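Local structure of quinone oxidoreductase 1 (Escherichia coli, 1QOR) at residues A[268-273]-A[277-282]; A[121-126]-A[264-269]; A[105-110]-A[282-287]. The protein reduces quinones by single electrons with NADPH, turning two quinones into two 1,4-benzosemiquinones, and works as a homodimer. One frame throughout, in Å; residues are numbered along the deposited sequence.

Contact 1: A[268-273]-A[277-282]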
loop_
_atom_site.group_PDB
_atom_site.type_symbol
_atom_site.label_atom_id
_atom_site.label_comp_id
_atom_site.label_asym_id
_atom_site.label_seq_id
_atom_site.Cartn_x
_atom_site.Cartn_y
_atom_site.Cartn_z
ATOM N N GLY A 268 -0.141 -0.983 15.560
ATOM C CA GLY A 268 -0.277 -2.055 14.597
ATOM C C GLY A 268 0.868 -3.064 14.613
ATOM O O GLY A 268 0.728 -4.169 14.070
ATOM N N TYR A 269 1.988 -2.713 15.245
ATOM C CA TYR A 269 3.175 -3.574 15.248
ATOM C C TYR A 269 3.650 -4.090 16.609
ATOM O O TYR A 269 4.202 -5.188 16.688
ATOM C CB TYR A 269 4.332 -2.841 14.563
ATOM C CG TYR A 269 4.259 -2.821 13.047
ATOM C CD1 TYR A 269 3.445 -1.884 12.358
ATOM C CD2 TYR A 269 4.991 -3.732 12.303
ATOM C CE1 TYR A 269 3.375 -1.881 10.968
ATOM C CE2 TYR A 269 4.934 -3.735 10.903
ATOM C CZ TYR A 269 4.131 -2.826 10.252
ATOM O OH TYR A 269 4.065 -2.932 8.899
ATOM N N ILE A 270 3.515 -3.275 17.650
ATOM C CA ILE A 270 3.914 -3.666 19.004
ATOM C C ILE A 270 2.581 -3.878 19.764
ATOM O O ILE A 270 2.022 -2.964 20.353
ATOM C CB ILE A 270 4.783 -2.554 19.685
ATOM C CG1 ILE A 270 6.022 -2.220 18.820
ATOM C CG2 ILE A 270 5.212 -3.020 21.100
ATOM C CD1 ILE A 270 6.892 -3.372 18.475
ATOM N N THR A 271 2.101 -5.105 19.728
ATOM C CA THR A 271 0.810 -5.452 20.281
ATOM C C THR A 271 0.833 -6.375 21.492
ATOM O O THR A 271 -0.056 -6.303 22.329
ATOM C CB THR A 271 -0.083 -6.095 19.160
ATOM O OG1 THR A 271 0.394 -7.418 18.847
ATOM C CG2 THR A 271 -0.007 -5.260 17.859
ATOM N N THR A 272 1.804 -7.270 21.569
ATOM C CA THR A 272 1.892 -8.178 22.702
ATOM C C THR A 272 3.114 -7.850 23.574
ATOM O O THR A 272 3.984 -7.053 23.187
ATOM C CB THR A 272 2.008 -9.616 22.225
ATOM O OG1 THR A 272 3.269 -9.787 21.571
ATOM C CG2 THR A 272 0.922 -9.933 21.225
ATOM N N ARG A 273 3.177 -8.488 24.742
ATOM C CA ARG A 273 4.270 -8.321 25.696
ATOM C C ARG A 273 5.515 -8.923 25.054
ATOM O O ARG A 273 6.620 -8.371 25.141
ATOM C CB ARG A 273 3.919 -9.078 26.978
ATOM C CG ARG A 273 5.047 -9.290 27.986
ATOM C CD ARG A 273 5.128 -8.198 29.042
ATOM N NE ARG A 273 5.822 -7.015 28.537
ATOM C CZ ARG A 273 6.220 -5.975 29.282
ATOM N NH1 ARG A 273 6.000 -5.937 30.601
ATOM N NH2 ARG A 273 6.870 -4.976 28.685
ATOM N N THR A 277 8.916 -6.837 24.241
ATOM C CA THR A 277 10.133 -7.421 24.785
ATOM C C THR A 277 11.246 -7.654 23.752
ATOM O O THR A 277 12.399 -7.273 23.979
ATOM C CB THR A 277 9.803 -8.726 25.509
ATOM O OG1 THR A 277 9.147 -8.433 26.748
ATOM C CG2 THR A 277 11.057 -9.486 25.807
ATOM N N GLU A 278 10.921 -8.299 22.640
ATOM C CA GLU A 278 11.912 -8.525 21.594
ATOM C C GLU A 278 12.467 -7.184 21.059
ATOM O O GLU A 278 13.706 -7.002 20.940
ATOM C CB GLU A 278 11.311 -9.321 20.445
ATOM N N ALA A 279 11.569 -6.227 20.808
ATOM C CA ALA A 279 11.978 -4.927 20.307
ATOM C C ALA A 279 12.808 -4.123 21.316
ATOM O O ALA A 279 13.750 -3.446 20.911
ATOM C CB ALA A 279 10.769 -4.130 19.855
ATOM N N SER A 280 12.447 -4.174 22.605
ATOM C CA SER A 280 13.165 -3.444 23.667
ATOM C C SER A 280 14.566 -4.005 23.819
ATOM O O SER A 280 15.519 -3.270 24.096
ATOM C CB SER A 280 12.489 -3.616 25.040
ATOM O OG SER A 280 11.245 -2.970 25.108
ATOM N N ASN A 281 14.661 -5.325 23.729
ATOM C CA ASN A 281 15.948 -5.978 23.870
ATOM C C ASN A 281 16.900 -5.472 22.802
ATOM O O ASN A 281 18.051 -5.132 23.095
ATOM C CB ASN A 281 15.790 -7.501 23.858
ATOM C CG ASN A 281 15.179 -8.008 25.143
ATOM O OD1 ASN A 281 15.193 -7.317 26.163
ATOM N ND2 ASN A 281 14.611 -9.182 25.100
ATOM N N GLU A 282 16.413 -5.373 21.578
ATOM C CA GLU A 282 17.236 -4.851 20.500
ATOM C C GLU A 282 17.644 -3.394 20.800
ATOM O O GLU A 282 18.836 -3.067 20.877
ATOM C CB GLU A 282 16.454 -4.885 19.185
ATOM C CG GLU A 282 16.076 -6.266 18.807
ATOM C CD GLU A 282 17.291 -7.105 18.546
ATOM O OE1 GLU A 282 18.318 -6.516 18.128
ATOM O OE2 GLU A 282 17.206 -8.345 18.728
#

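Contact 2: A[121-126]-A[264-269]. With NDP (NADPH dihydro-nicotinamide-adenine-dinucleotide phosphate), chain D.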
loop_
_atom_site.group_PDB
_atom_site.type_symbol
_atom_site.label_atom_id
_atom_site.label_comp_id
_atom_site.label_asym_id
_atom_site.label_seq_id
_atom_site.Cartn_x
_atom_site.Cartn_y
_atom_site.Cartn_z
ATOM N N SER A 121 14.008 8.135 23.830
ATOM C CA SER A 121 14.112 7.203 22.737
ATOM C C SER A 121 13.249 5.978 22.720
ATOM O O SER A 121 13.365 5.190 21.771
ATOM C CB SER A 121 15.553 6.695 22.768
ATOM O OG SER A 121 15.743 5.974 23.992
ATOM N N PHE A 122 12.440 5.753 23.747
ATOM C CA PHE A 122 11.637 4.522 23.756
ATOM C C PHE A 122 10.545 4.432 22.649
ATOM O O PHE A 122 10.563 3.523 21.821
ATOM C CB PHE A 122 11.072 4.242 25.160
ATOM C CG PHE A 122 10.650 2.801 25.363
ATOM C CD1 PHE A 122 11.570 1.761 25.200
ATOM C CD2 PHE A 122 9.329 2.485 25.685
ATOM C CE1 PHE A 122 11.176 0.424 25.353
ATOM C CE2 PHE A 122 8.929 1.152 25.840
ATOM C CZ PHE A 122 9.852 0.125 25.676
ATOM N N LEU A 123 9.618 5.382 22.618
ATOM C CA LEU A 123 8.575 5.385 21.593
ATOM C C LEU A 123 9.210 5.534 20.198
ATOM O O LEU A 123 8.910 4.784 19.294
ATOM C CB LEU A 123 7.584 6.545 21.832
ATOM C CG LEU A 123 6.262 6.491 21.040
ATOM C CD1 LEU A 123 5.114 7.217 21.791
ATOM C CD2 LEU A 123 6.471 7.117 19.680
ATOM N N LYS A 124 10.102 6.511 20.035
ATOM C CA LYS A 124 10.738 6.735 18.750
ATOM C C LYS A 124 11.648 5.552 18.310
ATOM O O LYS A 124 11.695 5.200 17.109
ATOM C CB LYS A 124 11.519 8.041 18.808
ATOM C CG LYS A 124 10.666 9.290 19.022
ATOM C CD LYS A 124 11.556 10.486 19.469
ATOM C CE LYS A 124 10.764 11.628 20.155
ATOM N NZ LYS A 124 10.137 11.308 21.524
ATOM N N GLY A 125 12.318 4.895 19.259
ATOM C CA GLY A 125 13.201 3.786 18.897
ATOM C C GLY A 125 12.415 2.553 18.486
ATOM O O GLY A 125 12.826 1.785 17.589
ATOM N N LEU A 126 11.298 2.309 19.175
ATOM C CA LEU A 126 10.428 1.168 18.825
ATOM C C LEU A 126 9.877 1.427 17.408
ATOM O O LEU A 126 9.685 0.487 16.598
ATOM C CB LEU A 126 9.287 1.066 19.840
ATOM C CG LEU A 126 9.680 0.663 21.279
ATOM C CD1 LEU A 126 8.426 0.630 22.100
ATOM C CD2 LEU A 126 10.301 -0.724 21.341
ATOM N N PRO A 264 1.327 2.938 8.713
ATOM C CA PRO A 264 1.452 2.242 10.001
ATOM C C PRO A 264 1.457 3.114 11.265
ATOM O O PRO A 264 1.654 4.337 11.219
ATOM C CB PRO A 264 2.792 1.516 9.840
ATOM C CG PRO A 264 3.621 2.590 9.168
ATOM C CD PRO A 264 2.669 3.215 8.140
ATOM N N SER A 265 1.233 2.447 12.393
ATOM C CA SER A 265 1.263 3.089 13.691
ATOM C C SER A 265 1.910 2.049 14.605
ATOM O O SER A 265 2.005 0.864 14.257
ATOM C CB SER A 265 -0.145 3.482 14.177
ATOM O OG SER A 265 -0.852 2.336 14.598
ATOM N N LEU A 266 2.417 2.514 15.739
ATOM C CA LEU A 266 3.047 1.649 16.727
ATOM C C LEU A 266 2.105 0.541 17.198
ATOM O O LEU A 266 2.556 -0.611 17.421
ATOM C CB LEU A 266 3.459 2.478 17.942
ATOM C CG LEU A 266 4.908 2.400 18.410
ATOM C CD1 LEU A 266 4.949 2.697 19.894
ATOM C CD2 LEU A 266 5.499 1.046 18.159
ATOM N N GLN A 267 0.826 0.886 17.394
ATOM C CA GLN A 267 -0.167 -0.088 17.840
ATOM C C GLN A 267 -0.323 -1.236 16.856
ATOM O O GLN A 267 -0.691 -2.330 17.268
ATOM C CB GLN A 267 -1.545 0.526 17.994
ATOM C CG GLN A 267 -1.583 1.784 18.750
ATOM C CD GLN A 267 -1.283 2.964 17.862
ATOM O OE1 GLN A 267 -0.217 3.615 18.004
ATOM N NE2 GLN A 267 -2.206 3.259 16.921
ATOM N N GLY A 268 -0.141 -0.983 15.560
ATOM C CA GLY A 268 -0.277 -2.055 14.597
ATOM C C GLY A 268 0.868 -3.064 14.613
ATOM O O GLY A 268 0.728 -4.169 14.070
ATOM N N TYR A 269 1.988 -2.713 15.245
ATOM C CA TYR A 269 3.175 -3.574 15.248
ATOM C C TYR A 269 3.650 -4.090 16.609
ATOM O O TYR A 269 4.202 -5.188 16.688
ATOM C CB TYR A 269 4.332 -2.841 14.563
ATOM C CG TYR A 269 4.259 -2.821 13.047
ATOM C CD1 TYR A 269 3.445 -1.884 12.358
ATOM C CD2 TYR A 269 4.991 -3.732 12.303
ATOM C CE1 TYR A 269 3.375 -1.881 10.968
ATOM C CE2 TYR A 269 4.934 -3.735 10.903
ATOM C CZ TYR A 269 4.131 -2.826 10.252
ATOM O OH TYR A 269 4.065 -2.932 8.899
HETATM P PA NDP D . 10.358 15.535 14.987
HETATM O O1A NDP D . 11.232 15.791 16.161
HETATM O O2A NDP D . 10.911 14.755 13.849
HETATM O O5B NDP D . 9.709 16.851 14.485
HETATM C C5B NDP D . 9.030 16.956 13.262
HETATM C C4B NDP D . 9.995 17.424 12.215
HETATM O O4B NDP D . 9.255 17.217 11.019
HETATM C C3B NDP D . 10.363 18.915 12.210
HETATM O O3B NDP D . 11.467 19.146 13.126
HETATM C C2B NDP D . 10.555 19.201 10.728
HETATM O O2B NDP D . 11.931 19.022 10.418
HETATM C C1B NDP D . 9.624 18.135 10.000
HETATM N N9A NDP D . 8.573 18.940 9.357
HETATM C C8A NDP D . 8.354 19.101 8.052
HETATM N N7A NDP D . 7.334 19.947 7.864
HETATM C C5A NDP D . 6.953 20.284 9.076
HETATM C C6A NDP D . 5.934 21.179 9.374
HETATM N N6A NDP D . 5.215 21.794 8.443
HETATM N N1A NDP D . 5.721 21.399 10.672
HETATM C C2A NDP D . 6.445 20.796 11.656
HETATM N N3A NDP D . 7.426 19.941 11.356
HETATM C C4A NDP D . 7.700 19.681 10.044
HETATM O O3 NDP D . 9.183 14.667 15.615
HETATM P PN NDP D . 9.040 13.202 16.190
HETATM O O1N NDP D . 10.348 12.453 16.176
HETATM O O2N NDP D . 8.247 13.270 17.475
HETATM O O5D NDP D . 8.050 12.581 15.030
HETATM C C5D NDP D . 8.349 12.541 13.641
HETATM C C4D NDP D . 7.159 12.113 12.848
HETATM O O4D NDP D . 6.890 10.709 13.064
HETATM C C3D NDP D . 5.881 12.860 13.209
HETATM O O3D NDP D . 5.142 13.167 12.024
HETATM C C2D NDP D . 5.151 11.819 14.085
HETATM O O2D NDP D . 3.765 12.049 14.122
HETATM C C1D NDP D . 5.458 10.517 13.403
HETATM N N1N NDP D . 5.529 9.245 14.170
HETATM C C2N NDP D . 4.871 8.136 13.699
HETATM C C3N NDP D . 4.960 6.960 14.424
HETATM C C7N NDP D . 4.280 5.691 13.928
HETATM O O7N NDP D . 4.390 4.633 14.538
HETATM N N7N NDP D . 3.593 5.833 12.814
HETATM C C4N NDP D . 5.696 6.878 15.594
HETATM C C5N NDP D . 6.364 8.019 16.057
HETATM C C6N NDP D . 6.264 9.198 15.338
HETATM P P2B NDP D . 12.644 19.859 9.168
HETATM O O1X NDP D . 13.963 19.212 8.999
HETATM O O2X NDP D . 11.759 19.673 8.010
HETATM O O3X NDP D . 12.678 21.249 9.663
#

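Contact 3: A[105-110]-A[282-287]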
loop_
_atom_site.group_PDB
_atom_site.type_symbol
_atom_site.label_atom_id
_atom_site.label_comp_id
_atom_site.label_asym_id
_atom_site.label_seq_id
_atom_site.Cartn_x
_atom_site.Cartn_y
_atom_site.Cartn_z
ATOM N N LYS A 105 2.481 -3.157 29.152
ATOM C CA LYS A 105 2.980 -2.114 28.295
ATOM C C LYS A 105 4.287 -1.499 28.805
ATOM O O LYS A 105 4.831 -0.621 28.149
ATOM C CB LYS A 105 1.936 -0.994 28.190
ATOM C CG LYS A 105 0.547 -1.417 27.743
ATOM C CD LYS A 105 0.543 -1.918 26.328
ATOM N N ALA A 106 4.776 -1.910 29.971
ATOM C CA ALA A 106 6.005 -1.322 30.503
ATOM C C ALA A 106 7.194 -2.264 30.442
ATOM O O ALA A 106 7.047 -3.462 30.607
ATOM C CB ALA A 106 5.799 -0.854 31.930
ATOM N N ALA A 107 8.371 -1.715 30.174
ATOM C CA ALA A 107 9.586 -2.520 30.120
ATOM C C ALA A 107 10.539 -2.136 31.259
ATOM O O ALA A 107 10.639 -0.946 31.659
ATOM C CB ALA A 107 10.287 -2.362 28.759
ATOM N N ILE A 108 11.189 -3.155 31.819
ATOM C CA ILE A 108 12.147 -2.929 32.893
ATOM C C ILE A 108 13.409 -2.335 32.267
ATOM O O ILE A 108 14.008 -2.934 31.384
ATOM C CB ILE A 108 12.560 -4.241 33.573
ATOM C CG1 ILE A 108 11.329 -4.994 34.110
ATOM C CG2 ILE A 108 13.621 -3.938 34.657
ATOM C CD1 ILE A 108 10.662 -4.340 35.315
ATOM N N LEU A 109 13.798 -1.163 32.730
ATOM C CA LEU A 109 14.973 -0.471 32.230
ATOM C C LEU A 109 16.304 -1.074 32.702
ATOM O O LEU A 109 16.438 -1.427 33.871
ATOM C CB LEU A 109 14.946 0.956 32.738
ATOM C CG LEU A 109 14.658 2.097 31.806
ATOM C CD1 LEU A 109 15.153 3.364 32.514
ATOM C CD2 LEU A 109 15.388 1.897 30.496
ATOM N N PRO A 110 17.278 -1.269 31.795
ATOM C CA PRO A 110 18.532 -1.819 32.307
ATOM C C PRO A 110 19.244 -0.672 33.057
ATOM O O PRO A 110 19.129 0.501 32.691
ATOM C CB PRO A 110 19.286 -2.182 31.028
ATOM C CG PRO A 110 18.149 -2.422 30.002
ATOM C CD PRO A 110 17.261 -1.271 30.318
ATOM N N GLU A 282 16.413 -5.373 21.578
ATOM C CA GLU A 282 17.236 -4.851 20.500
ATOM C C GLU A 282 17.644 -3.394 20.800
ATOM O O GLU A 282 18.836 -3.067 20.877
ATOM C CB GLU A 282 16.454 -4.885 19.185
ATOM C CG GLU A 282 16.076 -6.266 18.807
ATOM C CD GLU A 282 17.291 -7.105 18.546
ATOM O OE1 GLU A 282 18.318 -6.516 18.128
ATOM O OE2 GLU A 282 17.206 -8.345 18.728
ATOM N N LEU A 283 16.644 -2.533 20.936
ATOM C CA LEU A 283 16.850 -1.127 21.208
ATOM C C LEU A 283 17.813 -0.864 22.372
ATOM O O LEU A 283 18.739 -0.061 22.273
ATOM C CB LEU A 283 15.481 -0.460 21.495
ATOM C CG LEU A 283 15.522 1.010 21.868
ATOM C CD1 LEU A 283 16.147 1.854 20.744
ATOM C CD2 LEU A 283 14.133 1.510 22.223
ATOM N N PHE A 284 17.541 -1.493 23.500
ATOM C CA PHE A 284 18.338 -1.287 24.699
ATOM C C PHE A 284 19.779 -1.710 24.497
ATOM O O PHE A 284 20.687 -1.091 25.047
ATOM C CB PHE A 284 17.765 -2.086 25.885
ATOM C CG PHE A 284 16.467 -1.548 26.424
ATOM C CD1 PHE A 284 16.065 -0.240 26.151
ATOM C CD2 PHE A 284 15.668 -2.347 27.258
ATOM C CE1 PHE A 284 14.910 0.265 26.694
ATOM C CE2 PHE A 284 14.492 -1.837 27.812
ATOM C CZ PHE A 284 14.122 -0.524 27.526
ATOM N N SER A 285 19.990 -2.785 23.755
ATOM C CA SER A 285 21.338 -3.231 23.594
ATOM C C SER A 285 22.147 -2.272 22.711
ATOM O O SER A 285 23.312 -2.047 22.969
ATOM C CB SER A 285 21.376 -4.690 23.136
ATOM O OG SER A 285 21.032 -4.784 21.778
ATOM N N LEU A 286 21.472 -1.570 21.803
ATOM C CA LEU A 286 22.109 -0.628 20.891
ATOM C C LEU A 286 22.448 0.688 21.575
ATOM O O LEU A 286 23.415 1.356 21.198
ATOM C CB LEU A 286 21.196 -0.373 19.700
ATOM C CG LEU A 286 21.427 -0.999 18.304
ATOM C CD1 LEU A 286 22.480 -2.106 18.199
ATOM C CD2 LEU A 286 20.074 -1.456 17.775
ATOM N N ILE A 287 21.623 1.095 22.539
ATOM C CA ILE A 287 21.879 2.330 23.291
ATOM C C ILE A 287 22.995 2.103 24.346
ATOM O O ILE A 287 23.892 2.947 24.492
ATOM C CB ILE A 287 20.606 2.838 23.991
ATOM C CG1 ILE A 287 19.620 3.347 22.957
ATOM C CG2 ILE A 287 20.941 3.944 24.976
ATOM C CD1 ILE A 287 18.231 3.564 23.524
#

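Contact 1: A[268-273]-A[277-282]
Thr277 turns its hydroxyl back on the first turn of helix 273-288, where Thr277 OG1 donates to Arg273 O over 3.0 Å. The same carbonyl takes the helical bond from Thr277 N to Arg273 O, 2.9 Å long, so one oxygen serves two donors of a single residue. They arrive from opposite faces of the carbonyl plane: the amide is tilted modestly from it, while the hydroxyl stands 38° out of it and is not on a lone pair. With chi1 at -73°, OG1 sits beside the backbone N of Thr277, and the side chain reaches the carbonyl one turn back. The Arg273 side chain crosses that of Thr277 at about a right angle. Its CB points away from the helix segment 277-282, but bends at chi2 and chi3 fold the chain round until Arg273 NE lies 4.0 Å from Thr277 OG1, a proximity rather than a bond. The guanidinium is directed past the threonine, NH2 probably hydrogen-bonding to the carbonyl oxygen of Ala106. The remaining touch is apolar and lies farther along the helix: Ile270 CD1 approaches Ala279 CB at 4.2 Å, bridging two backbones whose CA atoms at Ile270 and Ala279 are 8.3 Å apart. Ala279 also meets Leu126 and Tyr129 of helix 115-135, and the carbonyl of Ile270 is held by Gln89 NE2. Thr272 is the N-cap of helix 273-288, its side chain bonding to a backbone N of the first turn, while OE1 of Glu275 accepts from the N of Thr272 and also from that of Thr271, a pattern consistent with a capping box at the N-terminus of helix 273-288.

Contact 2: A[121-126]-A[264-269]
Leu126 lays its CD1 over one face of the Phe122 ring, 3.8 Å above the plane and offset toward the rim, while its CB meets Leu266 CD2 at 4.1 Å. On the other segment the Tyr269 ring has Ser265 O at its edge, in plane, and stacks with the ring of Tyr130. This is the nicotinamide end of the cofactor cleft in a dehydrogenase of the zinc-containing alcohol dehydrogenase family: helix 115-135 forms one wall, and the turn after strand 260-262 of the parallel Rossmann sheet forms another. Leu266 is the hub of the apolar contact, its two methyls going to different residues. CD2 takes Leu126, and Leu266 CD1 lies 4.2 Å from Leu123 CG, the two side chains crossing obliquely. Leu123 holds CG anti to its backbone N, beside the carbonyl carbon; this CG faces Leu266 while the CD2 methyl turns to the cofactor, Leu123 CD2 coming 3.7 Å from C5N of the NADPH nicotinamide ring. Tyr130, a cofactor-binding residue on the same helix, packs on Leu266. From a neighbouring subunit, Ser258 OG is hydrogen-bonded to the N of Ser265, so the turn that touches the nicotinamide also lies at the dimer interface. The carboxamide is gripped by that turn's backbone: NADPH N7N donates to Pro264 O over 2.9 Å, with an N-H...O angle of 149°.

Contact 3: A[105-110]-A[282-287]
Strand 106-108 belongs to the mixed, curled sheet that includes strands of the GroES-like region, and it and the two residues after it meet helix 273-288 through one aromatic side chain, Phe284. Every residue touch across the contact involves its ring. Pro110 covers one face: Pro110 CD lies 3.9 Å from the centroid of the Phe284 ring and 22° off its normal, a CH-pi contact displaced toward the rim on the CD2 side. The proline's CG follows close by, 3.7 Å from Phe284 CD2, and the two side chains cross at about a right angle. Leu109 reaches a different part of the ring. Its CB points away from the helix, yet the branch returns to put Leu109 CD2 4.0 Å from Phe284 CZ. Ala107 CB approaches Phe284 CE2 at 4.3 Å, and Ile108 O stands 3.8 Å from Phe284 CE2 as well, both obliquely to the ring. The phenyl group leaves the helix with CG beside the backbone N and anti to the carbonyl carbon (chi1 -71°), and CB points at the segment 105-110. One turn of the helix is further tied by Ser285 OG, which donates to Glu282 O over 2.9 Å; that carbonyl also accepts from Leu286 N. Strand 84-87 lies alongside, pairing with 106-108 through Ala107 and Val86, and Val86 also packs on Phe284. Leu109 is in turn covered by Phe115 and Ala118 of helix 115-135, while Leu283 and Leu286 on helix 273-288 rest against Trp160 of helix 152-164.

Helix 273-288 runs through contacts 1 and 3, whose centres are 10 Å apart, and the turn 266-269 runs through contacts 1 and 2, with centres 9 Å apart. Contact 2 alone touches NADPH directly; Ile270 of contact 1 has its side chain about 8 Å from the cofactor, and Ala107 of contact 3 lies about 12 Å, side chain to side chain, from the cofactor-binding Leu266. Helix 115-135 joins all three: Leu126 CD2 is 3.7 Å from Ala279 CB of contact 1, and Phe122 CE1 is 3.8 Å from Phe284 CZ of contact 3. Contacts 1 and 2 also reach the second subunit, whereas contact 3 does not.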